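PDB 5K2M: RimK-related lysine biosynthesis protein from Thermococcus kodakarensis, which binds ADP and magnesium and, as a RimK-family ATP-grasp enzyme of the LysX subfamily, probably joins an amino acid to a carboxylate substrate in amino-acid biosynthesis. Local coordinates for residues I172-I177 with L226-F231; G200-C205 with A252-A257. One frame throughout, in Å; residues are numbered along the deposited sequence.

Contact 1: I172-I177 with L226-F231. With MG (magnesium ion), chain Q; ADP (adenosine-5'-diphosphate), chain O; PO4 (phosphate ion), chain P.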
loop_
_atom_site.group_PDB
_atom_site.type_symbol
_atom_site.label_atom_id
_atom_site.label_comp_id
_atom_site.label_asym_id
_atom_site.label_seq_id
_atom_site.Cartn_x
_atom_site.Cartn_y
_atom_site.Cartn_z
ATOM N N ILE A 172 24.744 -46.309 -33.200
ATOM C CA ILE A 172 24.199 -45.676 -34.405
ATOM C C ILE A 172 23.684 -44.307 -34.034
ATOM O O ILE A 172 23.053 -44.134 -33.002
ATOM C CB ILE A 172 23.058 -46.525 -35.014
ATOM C CG1 ILE A 172 23.624 -47.829 -35.585
ATOM C CG2 ILE A 172 22.288 -45.748 -36.093
ATOM C CD1 ILE A 172 22.591 -48.940 -35.660
ATOM N N ARG A 173 23.984 -43.336 -34.880
ATOM C CA ARG A 173 23.496 -41.995 -34.714
ATOM C C ARG A 173 22.745 -41.596 -35.976
ATOM O O ARG A 173 23.343 -41.508 -37.037
ATOM C CB ARG A 173 24.682 -41.071 -34.472
ATOM C CG ARG A 173 24.354 -39.605 -34.604
ATOM C CD ARG A 173 23.315 -39.169 -33.582
ATOM N NE ARG A 173 23.643 -37.811 -33.178
ATOM C CZ ARG A 173 23.955 -37.395 -31.958
ATOM N NH1 ARG A 173 23.946 -38.192 -30.898
ATOM N NH2 ARG A 173 24.231 -36.112 -31.806
ATOM N N SER A 174 21.442 -41.349 -35.852
ATOM C CA SER A 174 20.621 -40.939 -36.985
ATOM C C SER A 174 20.001 -39.566 -36.754
ATOM O O SER A 174 19.994 -39.051 -35.632
ATOM C CB SER A 174 19.525 -41.969 -37.262
ATOM O OG SER A 174 18.626 -42.058 -36.171
ATOM N N TYR A 175 19.488 -38.977 -37.830
ATOM C CA TYR A 175 18.957 -37.624 -37.803
ATOM C C TYR A 175 17.604 -37.605 -38.481
ATOM O O TYR A 175 17.457 -38.147 -39.571
ATOM C CB TYR A 175 19.923 -36.678 -38.510
ATOM C CG TYR A 175 21.264 -36.574 -37.835
ATOM C CD1 TYR A 175 22.271 -37.510 -38.087
ATOM C CD2 TYR A 175 21.526 -35.547 -36.937
ATOM C CE1 TYR A 175 23.502 -37.420 -37.459
ATOM C CE2 TYR A 175 22.753 -35.449 -36.301
ATOM C CZ TYR A 175 23.732 -36.384 -36.561
ATOM O OH TYR A 175 24.935 -36.267 -35.926
ATOM N N VAL A 176 16.623 -37.008 -37.808
ATOM C CA VAL A 176 15.288 -36.823 -38.324
ATOM C C VAL A 176 14.869 -35.393 -38.045
ATOM O O VAL A 176 14.861 -34.936 -36.893
ATOM C CB VAL A 176 14.271 -37.784 -37.682
ATOM C CG1 VAL A 176 12.868 -37.545 -38.237
ATOM C CG2 VAL A 176 14.677 -39.228 -37.934
ATOM N N ILE A 177 14.518 -34.696 -39.122
ATOM C CA ILE A 177 14.197 -33.277 -39.081
ATOM C C ILE A 177 12.805 -33.106 -39.679
ATOM O O ILE A 177 12.600 -33.387 -40.851
ATOM C CB ILE A 177 15.251 -32.460 -39.846
ATOM C CG1 ILE A 177 16.601 -32.603 -39.125
ATOM C CG2 ILE A 177 14.818 -31.000 -39.949
ATOM C CD1 ILE A 177 17.757 -31.796 -39.692
ATOM N N LEU A 226 15.968 -33.744 -34.479
ATOM C CA LEU A 226 16.523 -34.622 -33.456
ATOM C C LEU A 226 17.660 -35.481 -33.980
ATOM O O LEU A 226 17.566 -36.069 -35.063
ATOM C CB LEU A 226 15.429 -35.534 -32.872
ATOM C CG LEU A 226 14.344 -34.883 -32.003
ATOM C CD1 LEU A 226 13.304 -35.924 -31.610
ATOM C CD2 LEU A 226 14.915 -34.202 -30.761
ATOM N N ALA A 227 18.732 -35.553 -33.192
ATOM C CA ALA A 227 19.751 -36.577 -33.371
ATOM C C ALA A 227 19.412 -37.708 -32.432
ATOM O O ALA A 227 19.322 -37.515 -31.229
ATOM C CB ALA A 227 21.132 -36.038 -33.067
ATOM N N ILE A 228 19.235 -38.886 -32.998
ATOM C CA ILE A 228 18.772 -40.037 -32.267
ATOM C C ILE A 228 19.924 -41.030 -32.130
ATOM O O ILE A 228 20.688 -41.215 -33.076
ATOM C CB ILE A 228 17.582 -40.669 -33.008
ATOM C CG1 ILE A 228 16.498 -39.600 -33.214
ATOM C CG2 ILE A 228 17.042 -41.869 -32.224
ATOM C CD1 ILE A 228 15.493 -39.926 -34.281
ATOM N N ASP A 229 20.059 -41.625 -30.940
ATOM C CA ASP A 229 21.068 -42.663 -30.665
ATOM C C ASP A 229 20.426 -44.048 -30.582
ATOM O O ASP A 229 19.539 -44.266 -29.760
ATOM C CB ASP A 229 21.758 -42.419 -29.327
ATOM C CG ASP A 229 22.542 -41.120 -29.283
ATOM O OD1 ASP A 229 22.281 -40.210 -30.093
ATOM O OD2 ASP A 229 23.423 -41.011 -28.401
ATOM N N ILE A 230 20.911 -44.986 -31.394
ATOM C CA ILE A 230 20.341 -46.328 -31.474
ATOM C C ILE A 230 21.419 -47.382 -31.163
ATOM O O ILE A 230 22.578 -47.207 -31.531
ATOM C CB ILE A 230 19.710 -46.555 -32.872
ATOM C CG1 ILE A 230 18.470 -45.667 -33.037
ATOM C CG2 ILE A 230 19.334 -48.012 -33.087
ATOM C CD1 ILE A 230 17.982 -45.520 -34.469
ATOM N N PHE A 231 21.034 -48.453 -30.464
ATOM C CA PHE A 231 21.936 -49.572 -30.177
ATOM C C PHE A 231 21.513 -50.835 -30.908
ATOM O O PHE A 231 20.330 -51.178 -30.931
ATOM C CB PHE A 231 21.934 -49.942 -28.691
ATOM C CG PHE A 231 22.353 -48.839 -27.752
ATOM C CD1 PHE A 231 23.017 -47.707 -28.192
ATOM C CD2 PHE A 231 22.098 -48.975 -26.388
ATOM C CE1 PHE A 231 23.408 -46.733 -27.305
ATOM C CE2 PHE A 231 22.484 -47.999 -25.491
ATOM C CZ PHE A 231 23.143 -46.871 -25.951
HETATM MG MG MG Q . 24.275 -40.018 -26.868
HETATM P PB ADP O . 25.038 -38.960 -23.847
HETATM O O1B ADP O . 25.565 -39.295 -25.215
HETATM O O2B ADP O . 26.102 -38.566 -22.851
HETATM O O3B ADP O . 23.879 -37.996 -23.816
HETATM P PA ADP O . 24.196 -41.726 -24.012
HETATM O O1A ADP O . 23.978 -41.494 -25.495
HETATM O O2A ADP O . 23.099 -42.450 -23.302
HETATM O O3A ADP O . 24.494 -40.355 -23.230
HETATM O "O5'" ADP O . 25.556 -42.546 -23.794
HETATM C "C5'" ADP O . 26.734 -42.228 -24.501
HETATM C "C4'" ADP O . 27.288 -43.476 -25.166
HETATM O "O4'" ADP O . 27.590 -44.455 -24.166
HETATM C "C3'" ADP O . 26.352 -44.148 -26.157
HETATM O "O3'" ADP O . 26.505 -43.616 -27.483
HETATM C "C2'" ADP O . 26.798 -45.594 -26.060
HETATM O "O2'" ADP O . 27.948 -45.855 -26.862
HETATM C "C1'" ADP O . 27.221 -45.752 -24.619
HETATM N N9 ADP O . 26.099 -46.248 -23.810
HETATM C C8 ADP O . 25.191 -45.497 -23.152
HETATM N N7 ADP O . 24.280 -46.259 -22.521
HETATM C C5 ADP O . 24.605 -47.537 -22.794
HETATM C C6 ADP O . 24.078 -48.851 -22.429
HETATM N N6 ADP O . 22.986 -48.954 -21.642
HETATM N N1 ADP O . 24.719 -49.933 -22.913
HETATM C C2 ADP O . 25.802 -49.843 -23.698
HETATM N N3 ADP O . 26.343 -48.684 -24.072
HETATM C C4 ADP O . 25.799 -47.523 -23.651
HETATM P P PO4 P . 25.296 -36.996 -27.556
HETATM O O1 PO4 P . 25.164 -38.479 -27.809
HETATM O O2 PO4 P . 26.755 -36.570 -27.482
HETATM O O3 PO4 P . 24.627 -36.273 -28.698
HETATM O O4 PO4 P . 24.662 -36.631 -26.248
HETATM O O HOH W 1 26.000 -41.034 -27.658
#

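Contact 2: G200-C205 with A252-A257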
loop_
_atom_site.group_PDB
_atom_site.type_symbol
_atom_site.label_atom_id
_atom_site.label_comp_id
_atom_site.label_asym_id
_atom_site.label_seq_id
_atom_site.Cartn_x
_atom_site.Cartn_y
_atom_site.Cartn_z
ATOM N N GLY A 200 34.977 -41.321 -30.618
ATOM C CA GLY A 200 34.168 -42.104 -31.554
ATOM C C GLY A 200 34.416 -41.701 -33.004
ATOM O O GLY A 200 34.542 -40.515 -33.297
ATOM N N LYS A 201 34.480 -42.695 -33.897
ATOM C CA LYS A 201 34.801 -42.491 -35.312
ATOM C C LYS A 201 33.573 -42.735 -36.197
ATOM O O LYS A 201 32.951 -43.805 -36.122
ATOM C CB LYS A 201 35.923 -43.447 -35.730
ATOM C CG LYS A 201 37.275 -43.147 -35.093
ATOM C CD LYS A 201 38.105 -44.410 -34.892
ATOM C CE LYS A 201 37.695 -45.154 -33.623
ATOM N NZ LYS A 201 38.336 -46.495 -33.494
ATOM N N ALA A 202 33.243 -41.758 -37.047
ATOM C CA ALA A 202 32.013 -41.812 -37.858
ATOM C C ALA A 202 32.177 -42.630 -39.137
ATOM O O ALA A 202 33.210 -42.571 -39.780
ATOM C CB ALA A 202 31.538 -40.413 -38.192
ATOM N N GLU A 203 31.133 -43.373 -39.496
ATOM C CA GLU A 203 31.103 -44.194 -40.702
ATOM C C GLU A 203 29.647 -44.184 -41.198
ATOM O O GLU A 203 28.743 -44.195 -40.378
ATOM C CB GLU A 203 31.526 -45.621 -40.343
ATOM C CG GLU A 203 32.445 -46.315 -41.331
ATOM C CD GLU A 203 33.912 -46.060 -41.055
ATOM O OE1 GLU A 203 34.311 -44.881 -40.991
ATOM O OE2 GLU A 203 34.673 -47.044 -40.914
ATOM N N PRO A 204 29.408 -44.164 -42.530
ATOM C CA PRO A 204 28.006 -44.055 -42.971
ATOM C C PRO A 204 27.168 -45.303 -42.654
ATOM O O PRO A 204 27.681 -46.420 -42.705
ATOM C CB PRO A 204 28.122 -43.838 -44.489
ATOM C CG PRO A 204 29.434 -44.430 -44.863
ATOM C CD PRO A 204 30.329 -44.391 -43.657
ATOM N N CYS A 205 25.905 -45.100 -42.289
ATOM C CA CYS A 205 25.000 -46.207 -41.966
ATOM C C CYS A 205 23.800 -46.211 -42.892
ATOM O O CYS A 205 23.050 -45.236 -42.940
ATOM C CB CYS A 205 24.507 -46.110 -40.531
ATOM S SG CYS A 205 23.233 -47.335 -40.155
ATOM N N ALA A 252 27.789 -35.260 -41.257
ATOM C CA ALA A 252 27.654 -34.626 -42.569
ATOM C C ALA A 252 28.882 -34.910 -43.433
ATOM O O ALA A 252 28.749 -35.215 -44.613
ATOM C CB ALA A 252 27.444 -33.130 -42.425
ATOM N N ARG A 253 30.073 -34.821 -42.846
ATOM C CA ARG A 253 31.303 -35.093 -43.596
ATOM C C ARG A 253 31.301 -36.516 -44.172
ATOM O O ARG A 253 31.765 -36.740 -45.283
ATOM C CB ARG A 253 32.548 -34.881 -42.720
ATOM C CG ARG A 253 33.859 -35.253 -43.420
ATOM C CD ARG A 253 35.091 -34.971 -42.577
ATOM N NE ARG A 253 34.981 -35.551 -41.237
ATOM C CZ ARG A 253 35.180 -36.832 -40.932
ATOM N NH1 ARG A 253 35.523 -37.719 -41.861
ATOM N NH2 ARG A 253 35.031 -37.232 -39.676
ATOM N N VAL A 254 30.746 -37.456 -43.417
ATOM C CA VAL A 254 30.857 -38.885 -43.713
ATOM C C VAL A 254 29.698 -39.408 -44.591
ATOM O O VAL A 254 29.858 -40.385 -45.316
ATOM C CB VAL A 254 31.032 -39.647 -42.361
ATOM C CG1 VAL A 254 30.479 -41.056 -42.378
ATOM C CG2 VAL A 254 32.499 -39.637 -41.949
ATOM N N THR A 255 28.542 -38.750 -44.531
ATOM C CA THR A 255 27.371 -39.153 -45.311
ATOM C C THR A 255 27.122 -38.278 -46.532
ATOM O O THR A 255 26.434 -38.698 -47.452
ATOM C CB THR A 255 26.085 -39.087 -44.469
ATOM O OG1 THR A 255 25.890 -37.751 -43.987
ATOM C CG2 THR A 255 26.153 -40.048 -43.298
ATOM N N GLY A 256 27.648 -37.057 -46.523
ATOM C CA GLY A 256 27.291 -36.051 -47.517
ATOM C C GLY A 256 25.958 -35.363 -47.238
ATOM O O GLY A 256 25.550 -34.485 -47.998
ATOM N N ALA A 257 25.269 -35.743 -46.165
ATOM C CA ALA A 257 23.951 -35.184 -45.890
ATOM C C ALA A 257 24.128 -33.754 -45.420
ATOM O O ALA A 257 25.105 -33.433 -44.737
ATOM C CB ALA A 257 23.217 -36.000 -44.845
HETATM O O HOH W 2 34.728 -39.217 -37.104
#

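Contact 1: I172-I177 with L226-F231
Ile-172 to Val-176 run antiparallel to Leu-226 to Ile-230 as neighbouring strands in the large antiparallel sheet of the ATP-grasp fold, their axes 4.6 Å apart. Ile-172/Ile-230, Ser-174/Ile-228 and Val-176/Leu-226 are hydrogen-bonded pairs, each joined by two backbone bonds; Arg-173/Asp-229 and Tyr-175/Ala-227 are the non-hydrogen-bonded pairs between them. Ile-172, Ile-228, Ile-230, Ser-174, Val-176 and Leu-226 line one face, beneath helix 208-219, where Val-176 CG2 lies 3.8 Å from Ile-228 CD1 and Ser-174 OG bonds to Ser-214. The other face carries the nucleotide and metal site. Here the Arg-173 chain, with CG anti to the backbone N (chi1 166°), bends at chi2 and chi3, laying one guanidinium face over the methyl of Ala-227. At the edge of that group, Arg-173 NH1 forms a salt bridge of 2.7 Å to Asp-229 OD1, with the two planes 34° apart and the hydrogen bond itself bent and weak. Arg-173 NH1 also donates to O3 of a bound phosphate ion, probably from the crystallisation liquor, at 3.0 Å. A methionine in place of Arg-173 would probably leave Asp-229 OD1 and the phosphate without this shared positive partner. Tyr-175 CE2 packs 3.7 Å from Ala-227 CB. Asp-229 OD1 thus meets Arg-173, while Asp-229 OD2 takes a hydrogen bond from Arg-187 and binds magnesium at 2.0 Å, beside Glu-241, ADP O1A, ADP O1B, phosphate O1 and a water molecule.

Contact 2: G200-C205 with A252-A257
Apolar packing carries the contact, and Val-254 is its centre, its two methyls placed against successive parts of strand 201-204. With Val-254 CG1 anti to the backbone N (chi1 151°, some way off the staggered value), that methyl presses on the peptide link between Glu-203 and Pro-204, 3.3 Å from Pro-204 N, and meets Pro-204 CD at 3.6 Å. The proline ring and the valine cross at about a right angle. The second methyl, Val-254 CG2, sits 3.7 Å from Ala-202 O and touches Ala-202 CB, which points toward the helix. Thr-255 adds only a loose contact, its CG2 4.4 Å from Pro-204 CB. The arrangement is a helix end packed on a sheet edge: strand 201-204 is outermost in the antiparallel sheet of the ATP-grasp fold, paired with strand 180-188, and Ile-185 of that neighbour touches both Ala-202 and Thr-255. Polar links are few, and no direct hydrogen bond joins the two segments. One water bridges them, accepting from Ala-202 N at 2.9 Å and, weakly, from Arg-253 NH2, which also bonds to Asn-250. The helix terminus is closed by its own bonds. Gly-256, with positive phi, still donates its N to Ala-252 O. Thr-255 OG1 bonds to Ala-251 O and accepts from Ala-257 N at 3.0 Å, an ST turn at the exit of the helix.

How the contacts relate
From the N terminus, the chain first enters this part of the fold at 172-177, turns back through strand 180-188 and reaches the edge strand at 200-205. Helix 208-219 then carries it to 226-231, where contact 1 closes a loop of 48 intervening residues. Strand 236-243 follows, and helix 249-255 brings 252-257 back to the edge strand, closing contact 2 over 46 residues. The two loops cross, since 200-205 lies inside the first and 252-257 beyond it. Contact 1 joins inner strands of the five-stranded sheet; contact 2 packs a helix end against its margin. Their centres are about 12 Å apart, with strand 180-188 between 172-177 and 200-205.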